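Local coordinates for protein Exo-beta-1,3-galactanase (Bifidobacterium bifidum, PDB 5FLW) that probably hydrolyses beta-1,3-galactans as an exo-acting galactanase of glycoside hydrolase family 43, at residues A[7-21]-A[266-280]. Sequence-based numbering, arbitrary orientation. Where two conformers were deposited one is given.
Sequences AFLPHDTSGDVAQLH and DRWQEHDLGNSPIVQ
F8 and I278 pair through both backbone groups, F8 N to I278 O and I278 N to F8 O, each 3.0 Å, a worked example of how the N-terminal chain of a five-bladed beta-propeller, the family 43 fold, is tied to the last blade. The N-terminal chain lies antiparallel along the start of strand 278-286 in the last blade, then runs on to strand 24-28 of the first. Further along, H21 NE2 donates to G274 O at 2.9 Å, with the donor well above the carbonyl plane. The H21 ring has L273 O over one face and S276 O at its edge, while a water at ND1 links it to D266 OD1 and P277 O. A phenylalanine in its place would probably leave G274 O without this donor and the water without its ring nitrogen. Q19, whose OE1 accepts from the backbone of K39, sends NE2 to the same G274 O in a weak bond; a second water joins NE2 to N275 OD1.

Around these bonds carbon atoms pack against both apolar and polar groups. F8 CE1 lies 3.9 Å from I278 CD1, and its CZ meets Q280 CB at 3.8 Å. L9, with CG anti to the backbone N (chi1 -178°), lays CD1 against N275 O. H21 CB approaches W268 CZ3 obliquely, at 3.8 Å. On the A7 and V279 side of the pairing, A7 CB sits over one face of the R267 guanidinium, whose NH2 bonds T301 O, and lies 3.3 Å from R267 NH1.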
loop_
_atom_site.group_PDB
_atom_site.type_symbol
_atom_site.label_atom_id
_atom_site.label_comp_id
_atom_site.label_asym_id
_atom_site.label_seq_id
_atom_site.Cartn_x
_atom_site.Cartn_y
_atom_site.Cartn_z
ATOM N N ALA A 7 -17.939 -3.812 1.919
ATOM C CA ALA A 7 -17.270 -3.314 3.110
ATOM C C ALA A 7 -17.480 -4.342 4.220
ATOM O O ALA A 7 -18.614 -4.781 4.463
ATOM C CB ALA A 7 -17.867 -1.962 3.523
ATOM N N PHE A 8 -16.389 -4.749 4.877
ATOM C CA PHE A 8 -16.487 -5.794 5.888
ATOM C C PHE A 8 -15.208 -5.830 6.709
ATOM O O PHE A 8 -14.151 -5.309 6.301
ATOM C CB PHE A 8 -16.755 -7.188 5.284
ATOM C CG PHE A 8 -15.805 -7.561 4.177
ATOM C CD1 PHE A 8 -14.572 -8.140 4.464
ATOM C CD2 PHE A 8 -16.136 -7.312 2.834
ATOM C CE1 PHE A 8 -13.679 -8.488 3.441
ATOM C CE2 PHE A 8 -15.244 -7.656 1.798
ATOM C CZ PHE A 8 -14.021 -8.242 2.101
ATOM N N LEU A 9 -15.323 -6.465 7.877
ATOM C CA LEU A 9 -14.167 -6.713 8.726
ATOM C C LEU A 9 -13.690 -8.144 8.470
ATOM O O LEU A 9 -14.407 -9.103 8.806
ATOM C CB LEU A 9 -14.524 -6.517 10.198
ATOM C CG LEU A 9 -13.346 -6.704 11.161
ATOM C CD1 LEU A 9 -12.245 -5.671 10.885
ATOM C CD2 LEU A 9 -13.818 -6.704 12.624
ATOM N N PRO A 10 -12.522 -8.339 7.857
ATOM C CA PRO A 10 -12.070 -9.702 7.546
ATOM C C PRO A 10 -11.574 -10.439 8.788
ATOM O O PRO A 10 -11.134 -9.845 9.774
ATOM C CB PRO A 10 -10.914 -9.479 6.555
ATOM C CG PRO A 10 -10.370 -8.103 6.913
ATOM C CD PRO A 10 -11.573 -7.301 7.383
ATOM N N HIS A 11 -11.648 -11.774 8.690
ATOM C CA HIS A 11 -11.168 -12.720 9.688
ATOM C C HIS A 11 -10.257 -13.735 9.007
ATOM O O HIS A 11 -10.363 -13.977 7.799
ATOM C CB HIS A 11 -12.337 -13.459 10.408
ATOM C CG HIS A 11 -13.197 -12.523 11.203
ATOM N ND1 HIS A 11 -14.147 -11.716 10.613
ATOM C CD2 HIS A 11 -13.185 -12.191 12.524
ATOM C CE1 HIS A 11 -14.707 -10.950 11.534
ATOM N NE2 HIS A 11 -14.147 -11.222 12.704
ATOM N N ASP A 12 -9.304 -14.253 9.775
ATOM C CA ASP A 12 -8.463 -15.319 9.258
ATOM C C ASP A 12 -9.046 -16.694 9.609
ATOM O O ASP A 12 -10.041 -16.816 10.338
ATOM C CB ASP A 12 -7.005 -15.117 9.689
ATOM C CG ASP A 12 -6.771 -15.259 11.201
ATOM O OD1 ASP A 12 -7.485 -16.026 11.878
ATOM O OD2 ASP A 12 -5.804 -14.609 11.692
ATOM N N THR A 13 -8.415 -17.742 9.083
ATOM C CA THR A 13 -8.921 -19.099 9.278
ATOM C C THR A 13 -8.702 -19.622 10.700
ATOM O O THR A 13 -9.158 -20.729 11.009
ATOM C CB THR A 13 -8.313 -20.049 8.249
ATOM O OG1 THR A 13 -6.886 -20.026 8.387
ATOM C CG2 THR A 13 -8.695 -19.605 6.820
ATOM N N SER A 14 -8.000 -18.872 11.551
ATOM C CA SER A 14 -7.853 -19.191 12.964
ATOM C C SER A 14 -8.953 -18.564 13.820
ATOM O O SER A 14 -8.969 -18.789 15.036
ATOM C CB SER A 14 -6.502 -18.688 13.478
ATOM O OG SER A 14 -5.407 -19.162 12.711
ATOM N N GLY A 15 -9.863 -17.785 13.229
ATOM C CA GLY A 15 -10.899 -17.127 14.005
ATOM C C GLY A 15 -10.561 -15.736 14.535
ATOM O O GLY A 15 -11.370 -15.156 15.268
ATOM N N ASP A 16 -9.371 -15.212 14.270
ATOM C CA ASP A 16 -9.021 -13.850 14.672
ATOM C C ASP A 16 -9.394 -12.825 13.596
ATOM O O ASP A 16 -9.414 -13.133 12.393
ATOM C CB ASP A 16 -7.521 -13.809 14.922
ATOM C CG ASP A 16 -7.107 -14.655 16.120
ATOM O OD1 ASP A 16 -7.735 -14.618 17.197
ATOM O OD2 ASP A 16 -6.195 -15.483 15.939
ATOM N N VAL A 17 -9.688 -11.589 14.032
ATOM C CA VAL A 17 -9.732 -10.504 13.064
ATOM C C VAL A 17 -8.427 -10.479 12.251
ATOM O O VAL A 17 -7.335 -10.505 12.830
ATOM C CB VAL A 17 -9.987 -9.173 13.796
ATOM C CG1 VAL A 17 -9.808 -7.982 12.836
ATOM C CG2 VAL A 17 -11.383 -9.188 14.436
ATOM N N ALA A 18 -8.531 -10.416 10.910
ATOM C CA ALA A 18 -7.339 -10.301 10.057
ATOM C C ALA A 18 -6.913 -8.830 10.020
ATOM O O ALA A 18 -7.701 -7.961 9.628
ATOM C CB ALA A 18 -7.595 -10.813 8.629
ATOM N N GLN A 19 -5.673 -8.551 10.438
ATOM C CA GLN A 19 -5.140 -7.187 10.509
ATOM C C GLN A 19 -4.704 -6.714 9.109
ATOM O O GLN A 19 -3.532 -6.430 8.819
ATOM C CB GLN A 19 -4.019 -7.122 11.548
ATOM C CG GLN A 19 -4.442 -7.389 13.029
ATOM C CD GLN A 19 -5.433 -6.362 13.580
ATOM O OE1 GLN A 19 -5.219 -5.162 13.497
ATOM N NE2 GLN A 19 -6.549 -6.852 14.135
ATOM N N LEU A 20 -5.689 -6.635 8.219
ATOM C CA LEU A 20 -5.440 -6.255 6.827
ATOM C C LEU A 20 -5.555 -4.730 6.676
ATOM O O LEU A 20 -6.399 -4.210 5.932
ATOM C CB LEU A 20 -6.384 -7.004 5.876
ATOM C CG LEU A 20 -6.130 -8.516 5.814
ATOM C CD1 LEU A 20 -7.322 -9.254 5.225
ATOM C CD2 LEU A 20 -4.820 -8.879 5.066
ATOM N N HIS A 21 -4.674 -4.019 7.397
ATOM C CA HIS A 21 -4.695 -2.561 7.480
ATOM C C HIS A 21 -3.433 -1.996 6.839
ATOM O O HIS A 21 -2.313 -2.418 7.174
ATOM C CB HIS A 21 -4.736 -2.084 8.926
ATOM C CG HIS A 21 -5.747 -2.785 9.771
ATOM N ND1 HIS A 21 -7.105 -2.728 9.509
ATOM C CD2 HIS A 21 -5.602 -3.514 10.907
ATOM C CE1 HIS A 21 -7.744 -3.435 10.426
ATOM N NE2 HIS A 21 -6.858 -3.905 11.300
ATOM N N ASP A 266 -8.999 1.150 2.984
ATOM C CA ASP A 266 -9.168 1.069 4.434
ATOM C C ASP A 266 -10.287 1.996 4.900
ATOM O O ASP A 266 -10.354 3.151 4.477
ATOM C CB ASP A 266 -7.872 1.459 5.162
ATOM C CG ASP A 266 -6.761 0.449 4.953
ATOM O OD1 ASP A 266 -6.851 -0.651 5.512
ATOM O OD2 ASP A 266 -5.806 0.745 4.211
ATOM N N ARG A 267 -11.138 1.489 5.812
ATOM C CA ARG A 267 -12.110 2.292 6.590
ATOM C C ARG A 267 -11.560 2.453 8.004
ATOM O O ARG A 267 -11.916 1.697 8.911
ATOM C CB ARG A 267 -13.467 1.602 6.672
ATOM C CG ARG A 267 -14.339 1.909 5.542
ATOM C CD ARG A 267 -15.829 1.707 5.815
ATOM N NE ARG A 267 -16.479 2.067 4.575
ATOM C CZ ARG A 267 -17.689 1.680 4.208
ATOM N NH1 ARG A 267 -18.428 0.902 5.002
ATOM N NH2 ARG A 267 -18.145 2.090 3.030
ATOM N N TRP A 268 -10.698 3.457 8.180
ATOM C CA TRP A 268 -9.982 3.637 9.433
ATOM C C TRP A 268 -10.932 4.051 10.546
ATOM O O TRP A 268 -11.713 5.002 10.400
ATOM C CB TRP A 268 -8.902 4.699 9.257
ATOM C CG TRP A 268 -7.853 4.353 8.270
ATOM C CD1 TRP A 268 -7.636 4.940 7.039
ATOM C CD2 TRP A 268 -6.829 3.356 8.428
ATOM N NE1 TRP A 268 -6.543 4.356 6.423
ATOM C CE2 TRP A 268 -6.021 3.393 7.262
ATOM C CE3 TRP A 268 -6.495 2.455 9.453
ATOM C CZ2 TRP A 268 -4.899 2.546 7.100
ATOM C CZ3 TRP A 268 -5.394 1.626 9.284
ATOM C CH2 TRP A 268 -4.605 1.681 8.134
ATOM N N GLN A 269 -10.842 3.357 11.669
ATOM C CA GLN A 269 -11.661 3.643 12.845
ATOM C C GLN A 269 -10.740 4.195 13.929
ATOM O O GLN A 269 -10.051 3.444 14.622
ATOM C CB GLN A 269 -12.396 2.378 13.285
ATOM C CG GLN A 269 -13.407 1.897 12.236
ATOM C CD GLN A 269 -14.642 2.786 12.169
ATOM O OE1 GLN A 269 -14.666 3.795 11.467
ATOM N NE2 GLN A 269 -15.673 2.413 12.912
ATOM N N GLU A 270 -10.740 5.524 14.062
ATOM C CA GLU A 270 -9.767 6.215 14.901
ATOM C C GLU A 270 -9.702 5.669 16.327
ATOM O O GLU A 270 -8.624 5.599 16.925
ATOM C CB GLU A 270 -10.053 7.722 14.873
ATOM C CG GLU A 270 -9.258 8.563 15.859
ATOM C CD GLU A 270 -9.458 10.032 15.679
ATOM O OE1 GLU A 270 -10.469 10.436 15.069
ATOM O OE2 GLU A 270 -8.625 10.817 16.210
ATOM N N HIS A 271 -10.842 5.304 16.898
ATOM C CA HIS A 271 -10.899 4.845 18.284
ATOM C C HIS A 271 -10.950 3.328 18.428
ATOM O O HIS A 271 -11.168 2.819 19.541
ATOM C CB HIS A 271 -12.034 5.506 19.028
ATOM C CG HIS A 271 -11.985 7.009 18.892
ATOM N ND1 HIS A 271 -11.030 7.768 19.556
ATOM C CD2 HIS A 271 -12.694 7.861 18.114
ATOM C CE1 HIS A 271 -11.191 9.021 19.213
ATOM N NE2 HIS A 271 -12.186 9.097 18.346
ATOM N N ASP A 272 -10.797 2.590 17.336
ATOM C CA ASP A 272 -10.826 1.137 17.375
ATOM C C ASP A 272 -10.058 0.634 16.155
ATOM O O ASP A 272 -10.588 -0.067 15.295
ATOM C CB ASP A 272 -12.283 0.674 17.398
ATOM C CG ASP A 272 -12.429 -0.824 17.647
ATOM O OD1 ASP A 272 -11.464 -1.474 18.106
ATOM O OD2 ASP A 272 -13.542 -1.329 17.375
ATOM N N LEU A 273 -8.771 0.993 16.083
ATOM C CA LEU A 273 -8.011 0.816 14.843
ATOM C C LEU A 273 -7.901 -0.651 14.421
ATOM O O LEU A 273 -7.924 -0.952 13.220
ATOM C CB LEU A 273 -6.628 1.462 14.976
ATOM C CG LEU A 273 -6.660 2.995 14.957
ATOM C CD1 LEU A 273 -5.378 3.610 15.550
ATOM C CD2 LEU A 273 -6.858 3.425 13.527
ATOM N N GLY A 274 -7.748 -1.571 15.386
ATOM C CA GLY A 274 -7.603 -2.980 15.034
ATOM C C GLY A 274 -8.800 -3.550 14.295
ATOM O O GLY A 274 -8.662 -4.523 13.545
ATOM N N ASN A 275 -9.993 -2.964 14.496
ATOM C CA ASN A 275 -11.234 -3.406 13.871
ATOM C C ASN A 275 -11.670 -2.524 12.692
ATOM O O ASN A 275 -12.846 -2.570 12.282
ATOM C CB ASN A 275 -12.334 -3.548 14.924
ATOM C CG ASN A 275 -11.986 -4.601 15.964
ATOM O OD1 ASN A 275 -11.619 -5.730 15.610
ATOM N ND2 ASN A 275 -12.078 -4.240 17.251
ATOM N N SER A 276 -10.743 -1.745 12.118
ATOM C CA SER A 276 -11.030 -0.966 10.919
ATOM C C SER A 276 -11.398 -1.906 9.782
ATOM O O SER A 276 -10.574 -2.766 9.415
ATOM C CB SER A 276 -9.772 -0.195 10.497
ATOM O OG SER A 276 -9.434 0.764 11.479
ATOM N N PRO A 277 -12.569 -1.750 9.165
ATOM C CA PRO A 277 -12.927 -2.602 8.018
ATOM C C PRO A 277 -12.090 -2.263 6.783
ATOM O O PRO A 277 -11.297 -1.309 6.749
ATOM C CB PRO A 277 -14.409 -2.262 7.766
ATOM C CG PRO A 277 -14.886 -1.654 9.019
ATOM C CD PRO A 277 -13.708 -0.917 9.610
ATOM N N ILE A 278 -12.294 -3.070 5.737
ATOM C CA ILE A 278 -11.776 -2.781 4.401
ATOM C C ILE A 278 -12.951 -2.697 3.426
ATOM O O ILE A 278 -14.042 -3.238 3.667
ATOM C CB ILE A 278 -10.732 -3.818 3.890
ATOM C CG1 ILE A 278 -11.382 -5.213 3.733
ATOM C CG2 ILE A 278 -9.500 -3.852 4.828
ATOM C CD1 ILE A 278 -10.468 -6.263 3.117
ATOM N N VAL A 279 -12.709 -2.004 2.322
ATOM C CA VAL A 279 -13.594 -2.013 1.168
ATOM C C VAL A 279 -12.856 -2.773 0.066
ATOM O O VAL A 279 -11.785 -2.346 -0.381
ATOM C CB VAL A 279 -13.966 -0.583 0.728
ATOM C CG1 VAL A 279 -14.726 -0.621 -0.597
ATOM C CG2 VAL A 279 -14.793 0.135 1.823
ATOM N N GLN A 280 -13.422 -3.903 -0.361
ATOM C CA GLN A 280 -12.798 -4.772 -1.347
ATOM C C GLN A 280 -13.751 -4.884 -2.533
ATOM O O GLN A 280 -14.910 -5.303 -2.368
ATOM C CB GLN A 280 -12.541 -6.142 -0.741
ATOM C CG GLN A 280 -11.897 -7.142 -1.679
ATOM C CD GLN A 280 -11.529 -8.438 -0.951
ATOM O OE1 GLN A 280 -10.720 -8.434 -0.011
ATOM N NE2 GLN A 280 -12.123 -9.548 -1.378
HETATM O O HOH W 1 -8.869 -6.093 16.232
HETATM O O HOH W 2 -8.439 -1.312 7.630
#